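Local coordinates for GTP pyrophosphokinase (Streptococcus pneumoniae, PDB 2BE3), which probably transfers pyrophosphate from ATP to GTP or GDP, making the alarmones (p)ppGpp, at residues Leu96-Tyr110 with Tyr119-Asp131. Numbering follows the deposited sequence.
Sequences LHKRQDMRIIQERDY and YRSYHVVVEYTVD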
loop_
_atom_site.group_PDB
_atom_site.type_symbol
_atom_site.label_atom_id
_atom_site.label_comp_id
_atom_site.label_asym_id
_atom_site.label_seq_id
_atom_site.Cartn_x
_atom_site.Cartn_y
_atom_site.Cartn_z
ATOM N N LEU A 96 11.560 -3.196 10.750
ATOM C CA LEU A 96 11.810 -2.215 9.695
ATOM C C LEU A 96 13.113 -2.476 8.958
ATOM O O LEU A 96 13.125 -2.340 7.734
ATOM C CB LEU A 96 11.746 -0.755 10.202
ATOM C CG LEU A 96 10.389 -0.367 10.834
ATOM C CD1 LEU A 96 10.435 1.049 11.348
ATOM C CD2 LEU A 96 9.215 -0.582 9.881
ATOM N N HIS A 97 14.189 -2.857 9.666
ATOM C CA HIS A 97 15.476 -3.148 8.997
ATOM C C HIS A 97 15.414 -4.311 8.030
ATOM O O HIS A 97 16.134 -4.360 7.068
ATOM C CB HIS A 97 16.608 -3.392 10.002
ATOM C CG HIS A 97 17.202 -2.132 10.555
ATOM N ND1 HIS A 97 18.261 -1.476 9.960
ATOM C CD2 HIS A 97 16.888 -1.419 11.659
ATOM C CE1 HIS A 97 18.567 -0.408 10.676
ATOM N NE2 HIS A 97 17.750 -0.357 11.715
ATOM N N LYS A 98 14.543 -5.248 8.327
ATOM C CA LYS A 98 14.267 -6.427 7.536
ATOM C C LYS A 98 13.532 -6.119 6.202
ATOM O O LYS A 98 13.574 -6.913 5.282
ATOM C CB LYS A 98 13.360 -7.281 8.426
ATOM C CG LYS A 98 13.248 -8.721 8.102
ATOM C CD LYS A 98 12.271 -9.412 9.069
ATOM C CE LYS A 98 12.905 -9.713 10.417
ATOM N NZ LYS A 98 11.960 -10.485 11.277
ATOM N N ARG A 99 12.838 -4.984 6.108
ATOM C CA ARG A 99 12.039 -4.645 4.920
ATOM C C ARG A 99 12.855 -4.195 3.705
ATOM O O ARG A 99 13.780 -3.371 3.824
ATOM C CB ARG A 99 11.049 -3.545 5.272
ATOM C CG ARG A 99 10.030 -3.956 6.321
ATOM C CD ARG A 99 8.977 -2.873 6.468
ATOM N NE ARG A 99 8.141 -2.772 5.270
ATOM C CZ ARG A 99 6.968 -3.387 5.118
ATOM N NH1 ARG A 99 6.467 -4.151 6.076
ATOM N NH2 ARG A 99 6.294 -3.234 3.994
ATOM N N GLN A 100 12.488 -4.711 2.532
ATOM C CA GLN A 100 13.182 -4.356 1.299
ATOM C C GLN A 100 12.441 -3.255 0.541
ATOM O O GLN A 100 12.821 -2.907 -0.548
ATOM C CB GLN A 100 13.380 -5.602 0.423
ATOM C CG GLN A 100 12.132 -6.431 0.146
ATOM C CD GLN A 100 11.234 -5.878 -1.002
ATOM O OE1 GLN A 100 11.668 -5.805 -2.176
ATOM N NE2 GLN A 100 9.965 -5.532 -0.666
ATOM N N ASP A 101 11.360 -2.718 1.110
ATOM C CA ASP A 101 10.615 -1.644 0.449
ATOM C C ASP A 101 10.996 -0.264 1.005
ATOM O O ASP A 101 10.338 0.749 0.733
ATOM C CB ASP A 101 9.092 -1.882 0.538
ATOM C CG ASP A 101 8.576 -1.843 1.962
ATOM O OD1 ASP A 101 9.389 -1.929 2.908
ATOM O OD2 ASP A 101 7.343 -1.743 2.151
HETATM N N MSE A 102 12.052 -0.234 1.798
HETATM C CA MSE A 102 12.552 1.024 2.337
HETATM C C MSE A 102 14.018 0.888 2.685
HETATM O O MSE A 102 14.551 -0.220 2.857
HETATM C CB MSE A 102 11.754 1.441 3.584
HETATM C CG MSE A 102 11.811 0.416 4.690
HETATM SE SE MSE A 102 10.681 0.855 6.245
HETATM C CE MSE A 102 8.772 0.833 5.406
ATOM N N ARG A 103 14.667 2.030 2.808
ATOM C CA ARG A 103 16.046 2.054 3.224
ATOM C C ARG A 103 16.114 2.995 4.398
ATOM O O ARG A 103 15.711 4.157 4.287
ATOM C CB ARG A 103 16.949 2.502 2.081
ATOM C CG ARG A 103 18.392 2.682 2.496
ATOM C CD ARG A 103 19.309 2.849 1.300
ATOM N NE ARG A 103 19.317 4.220 0.791
ATOM C CZ ARG A 103 20.359 5.053 0.901
ATOM N NH1 ARG A 103 21.479 4.644 1.513
ATOM N NH2 ARG A 103 20.291 6.298 0.402
ATOM N N ILE A 104 16.605 2.477 5.523
ATOM C CA ILE A 104 16.707 3.252 6.760
ATOM C C ILE A 104 17.931 4.127 6.675
ATOM O O ILE A 104 19.037 3.620 6.664
ATOM C CB ILE A 104 16.745 2.348 8.022
ATOM C CG1 ILE A 104 15.390 1.677 8.186
ATOM C CG2 ILE A 104 17.109 3.154 9.290
ATOM C CD1 ILE A 104 15.355 0.646 9.250
ATOM N N ILE A 105 17.741 5.440 6.603
ATOM C CA ILE A 105 18.896 6.310 6.467
ATOM C C ILE A 105 19.341 6.993 7.769
ATOM O O ILE A 105 20.448 7.436 7.860
ATOM C CB ILE A 105 18.759 7.315 5.278
ATOM C CG1 ILE A 105 17.618 8.262 5.535
ATOM C CG2 ILE A 105 18.522 6.559 3.941
ATOM C CD1 ILE A 105 17.934 9.602 5.092
ATOM N N GLN A 106 18.488 7.073 8.780
ATOM C CA GLN A 106 18.890 7.691 10.032
ATOM C C GLN A 106 17.969 7.253 11.152
ATOM O O GLN A 106 16.778 7.133 10.970
ATOM C CB GLN A 106 18.877 9.216 9.906
ATOM C CG GLN A 106 19.035 9.912 11.210
ATOM C CD GLN A 106 19.311 11.390 11.070
ATOM O OE1 GLN A 106 18.687 12.091 10.270
ATOM N NE2 GLN A 106 20.251 11.881 11.869
ATOM N N GLU A 107 18.534 7.019 12.317
ATOM C CA GLU A 107 17.751 6.710 13.503
ATOM C C GLU A 107 18.078 7.695 14.610
ATOM O O GLU A 107 19.215 8.083 14.769
ATOM C CB GLU A 107 18.052 5.291 13.957
ATOM C CG GLU A 107 17.316 4.264 13.176
ATOM C CD GLU A 107 17.801 2.879 13.480
ATOM O OE1 GLU A 107 17.751 2.463 14.661
ATOM O OE2 GLU A 107 18.227 2.182 12.542
ATOM N N ARG A 108 17.078 8.105 15.380
ATOM C CA ARG A 108 17.326 8.990 16.496
ATOM C C ARG A 108 16.609 8.507 17.741
ATOM O O ARG A 108 15.369 8.433 17.786
ATOM C CB ARG A 108 16.804 10.376 16.196
ATOM C CG ARG A 108 17.489 11.090 15.109
ATOM C CD ARG A 108 17.327 12.541 15.430
ATOM N NE ARG A 108 17.608 13.409 14.299
ATOM C CZ ARG A 108 16.671 13.799 13.442
ATOM N NH1 ARG A 108 15.405 13.386 13.618
ATOM N NH2 ARG A 108 17.004 14.596 12.419
ATOM N N ASP A 109 17.407 8.246 18.764
ATOM C CA ASP A 109 16.947 7.629 19.958
ATOM C C ASP A 109 16.758 8.650 21.075
ATOM O O ASP A 109 17.688 8.910 21.851
ATOM C CB ASP A 109 17.945 6.535 20.375
ATOM C CG ASP A 109 17.430 5.699 21.523
ATOM O OD1 ASP A 109 16.280 5.919 21.954
ATOM O OD2 ASP A 109 18.164 4.832 22.009
ATOM N N TYR A 110 15.555 9.202 21.170
ATOM C CA TYR A 110 15.228 10.145 22.243
ATOM C C TYR A 110 14.552 9.439 23.387
ATOM O O TYR A 110 13.854 10.058 24.157
ATOM C CB TYR A 110 14.308 11.281 21.748
ATOM C CG TYR A 110 14.985 12.108 20.709
ATOM C CD1 TYR A 110 16.119 12.854 21.025
ATOM C CD2 TYR A 110 14.519 12.120 19.403
ATOM C CE1 TYR A 110 16.761 13.601 20.055
ATOM C CE2 TYR A 110 15.152 12.859 18.434
ATOM C CZ TYR A 110 16.261 13.594 18.763
ATOM O OH TYR A 110 16.899 14.302 17.780
ATOM N N TYR A 119 10.761 15.093 26.483
ATOM C CA TYR A 119 10.325 14.368 25.274
ATOM C C TYR A 119 11.032 13.031 25.083
ATOM O O TYR A 119 12.269 12.960 25.105
ATOM C CB TYR A 119 10.555 15.261 24.063
ATOM C CG TYR A 119 10.287 14.658 22.698
ATOM C CD1 TYR A 119 9.034 14.783 22.101
ATOM C CD2 TYR A 119 11.300 13.988 21.991
ATOM C CE1 TYR A 119 8.757 14.259 20.828
ATOM C CE2 TYR A 119 11.045 13.458 20.706
ATOM C CZ TYR A 119 9.759 13.599 20.132
ATOM O OH TYR A 119 9.484 13.114 18.864
ATOM N N ARG A 120 10.238 11.981 24.888
ATOM C CA ARG A 120 10.765 10.640 24.599
ATOM C C ARG A 120 10.102 10.174 23.316
ATOM O O ARG A 120 8.876 10.280 23.188
ATOM C CB ARG A 120 10.439 9.635 25.733
ATOM C CG ARG A 120 11.242 9.786 27.032
ATOM C CD ARG A 120 10.810 8.767 28.065
ATOM N NE ARG A 120 9.372 8.905 28.345
ATOM C CZ ARG A 120 8.528 7.892 28.525
ATOM N NH1 ARG A 120 8.946 6.629 28.499
ATOM N NH2 ARG A 120 7.261 8.144 28.734
ATOM N N SER A 121 10.902 9.665 22.378
ATOM C CA SER A 121 10.400 9.088 21.133
ATOM C C SER A 121 11.559 8.425 20.406
ATOM O O SER A 121 12.718 8.602 20.781
ATOM C CB SER A 121 9.823 10.182 20.243
ATOM O OG SER A 121 9.041 9.629 19.210
ATOM N N TYR A 122 11.261 7.646 19.377
ATOM C CA TYR A 122 12.331 7.070 18.599
ATOM C C TYR A 122 11.986 7.337 17.135
ATOM O O TYR A 122 10.874 7.053 16.711
ATOM C CB TYR A 122 12.459 5.567 18.879
ATOM C CG TYR A 122 13.747 4.945 18.352
ATOM C CD1 TYR A 122 14.825 4.708 19.212
ATOM C CD2 TYR A 122 13.881 4.584 16.999
ATOM C CE1 TYR A 122 15.980 4.118 18.749
ATOM C CE2 TYR A 122 15.056 4.009 16.520
ATOM C CZ TYR A 122 16.091 3.778 17.404
ATOM O OH TYR A 122 17.259 3.211 16.981
ATOM N N HIS A 123 12.919 7.933 16.401
ATOM C CA HIS A 123 12.686 8.383 15.028
ATOM C C HIS A 123 13.429 7.482 14.069
ATOM O O HIS A 123 14.614 7.249 14.231
ATOM C CB HIS A 123 13.150 9.835 14.829
ATOM C CG HIS A 123 12.452 10.825 15.725
ATOM N ND1 HIS A 123 12.601 12.188 15.586
ATOM C CD2 HIS A 123 11.637 10.647 16.795
ATOM C CE1 HIS A 123 11.880 12.806 16.504
ATOM N NE2 HIS A 123 11.293 11.894 17.259
ATOM N N VAL A 124 12.726 6.923 13.106
ATOM C CA VAL A 124 13.400 6.309 12.006
ATOM C C VAL A 124 13.053 7.010 10.696
ATOM O O VAL A 124 11.876 7.106 10.332
ATOM C CB VAL A 124 13.464 4.725 12.085
ATOM C CG1 VAL A 124 12.726 4.161 13.242
ATOM C CG2 VAL A 124 13.323 3.991 10.741
ATOM N N VAL A 125 14.082 7.573 10.054
ATOM C CA VAL A 125 13.921 8.235 8.764
ATOM C C VAL A 125 14.258 7.269 7.642
ATOM O O VAL A 125 15.287 6.616 7.693
ATOM C CB VAL A 125 14.772 9.520 8.660
ATOM C CG1 VAL A 125 14.530 10.218 7.311
ATOM C CG2 VAL A 125 14.447 10.482 9.851
ATOM N N VAL A 126 13.372 7.127 6.659
ATOM C CA VAL A 126 13.556 6.097 5.644
ATOM C C VAL A 126 13.454 6.708 4.260
ATOM O O VAL A 126 12.811 7.740 4.090
ATOM C CB VAL A 126 12.559 4.881 5.762
ATOM C CG1 VAL A 126 12.620 4.171 7.179
ATOM C CG2 VAL A 126 11.128 5.276 5.407
ATOM N N GLU A 127 14.128 6.098 3.294
ATOM C CA GLU A 127 13.843 6.367 1.901
ATOM C C GLU A 127 12.784 5.374 1.475
ATOM O O GLU A 127 12.902 4.170 1.741
ATOM C CB GLU A 127 15.072 6.221 1.041
ATOM C CG GLU A 127 15.884 7.431 1.068
ATOM C CD GLU A 127 17.226 7.266 0.392
ATOM O OE1 GLU A 127 17.479 6.207 -0.260
ATOM O OE2 GLU A 127 18.025 8.225 0.520
ATOM N N TYR A 128 11.732 5.909 0.856
ATOM C CA TYR A 128 10.595 5.119 0.409
ATOM C C TYR A 128 10.286 5.544 -1.023
ATOM O O TYR A 128 10.173 6.736 -1.326
ATOM C CB TYR A 128 9.395 5.314 1.354
ATOM C CG TYR A 128 8.232 4.397 1.056
ATOM C CD1 TYR A 128 8.253 3.060 1.470
ATOM C CD2 TYR A 128 7.116 4.857 0.329
ATOM C CE1 TYR A 128 7.200 2.205 1.186
ATOM C CE2 TYR A 128 6.065 4.001 0.014
ATOM C CZ TYR A 128 6.106 2.679 0.455
ATOM O OH TYR A 128 5.061 1.821 0.168
ATOM N N THR A 129 10.192 4.567 -1.914
ATOM C CA THR A 129 9.865 4.829 -3.316
ATOM C C THR A 129 8.403 4.494 -3.606
ATOM O O THR A 129 7.927 3.401 -3.293
ATOM C CB THR A 129 10.797 4.032 -4.239
ATOM O OG1 THR A 129 12.120 4.463 -3.953
ATOM C CG2 THR A 129 10.494 4.301 -5.757
ATOM N N VAL A 130 7.690 5.465 -4.176
ATOM C CA VAL A 130 6.321 5.227 -4.668
ATOM C C VAL A 130 6.322 5.153 -6.196
ATOM O O VAL A 130 7.079 5.864 -6.852
ATOM C CB VAL A 130 5.305 6.296 -4.170
ATOM C CG1 VAL A 130 5.073 6.131 -2.692
ATOM C CG2 VAL A 130 5.792 7.716 -4.490
ATOM N N ASP A 131 5.479 4.276 -6.749
ATOM C CA ASP A 131 5.243 4.239 -8.196
ATOM C C ASP A 131 4.093 5.161 -8.553
ATOM O O ASP A 131 3.067 5.198 -7.883
ATOM C CB ASP A 131 4.984 2.813 -8.673
ATOM C CG ASP A 131 6.200 1.920 -8.504
ATOM O OD1 ASP A 131 7.165 2.055 -9.286
ATOM O OD2 ASP A 131 6.179 1.073 -7.591
HETATM O O HOH W 1 9.552 1.413 -1.773
#
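Arg103 and Glu127 pair twice over, through the backbone and through their side chains, where strands 102-109 and 122-130 run antiparallel. Glu127 N donates to Arg103 O at 2.7 Å and Arg103 N returns a bond to Glu127 O. Bent at chi3 (82°), the Arg103 chain turns its guanidinium edge to the carboxylate: NE reaches Glu127 OE1 at 2.9 Å from above the carboxylate plane, and NH2 adds a weak bond to the same oxygen, completing a salt bridge. Ile105 CG2 covers one guanidinium face. A classic beta bulge follows, in which Val125 O accepts from Ile105 N and, weakly at 3.4 Å, from Gln106 N, while Val125 N donates to Gln106 O. Regular pairing resumes with the two bonds between Arg108 and His123. On the sheet face that carries Met102, Ile104 and Glu107, the Glu107 carboxylate is held at both oxygens: Tyr122 OH gives OE1 a very short bond (2.5 Å), and His97 NE2 meets OE2 on its syn side. At the open end of the hairpin, water 1 donates to Asp101 O and Thr129 O. Near the connecting loop, the edge of Tyr110 meets the face of His123, with planes 70° apart, and Tyr119 OH lies 2.7 Å from His123 NE2 in a hydrogen bond either could donate. Asp109 is engaged by Thr112 and Ile111, and Ser121 by Gln144 and Arg146. Strand 102-109 is an edge of the chain's mixed sheet; strand 122-130 bonds on to strand 137-147, helix 6-35 packs against Met102 and Tyr128, and helix 148-164 against Tyr119.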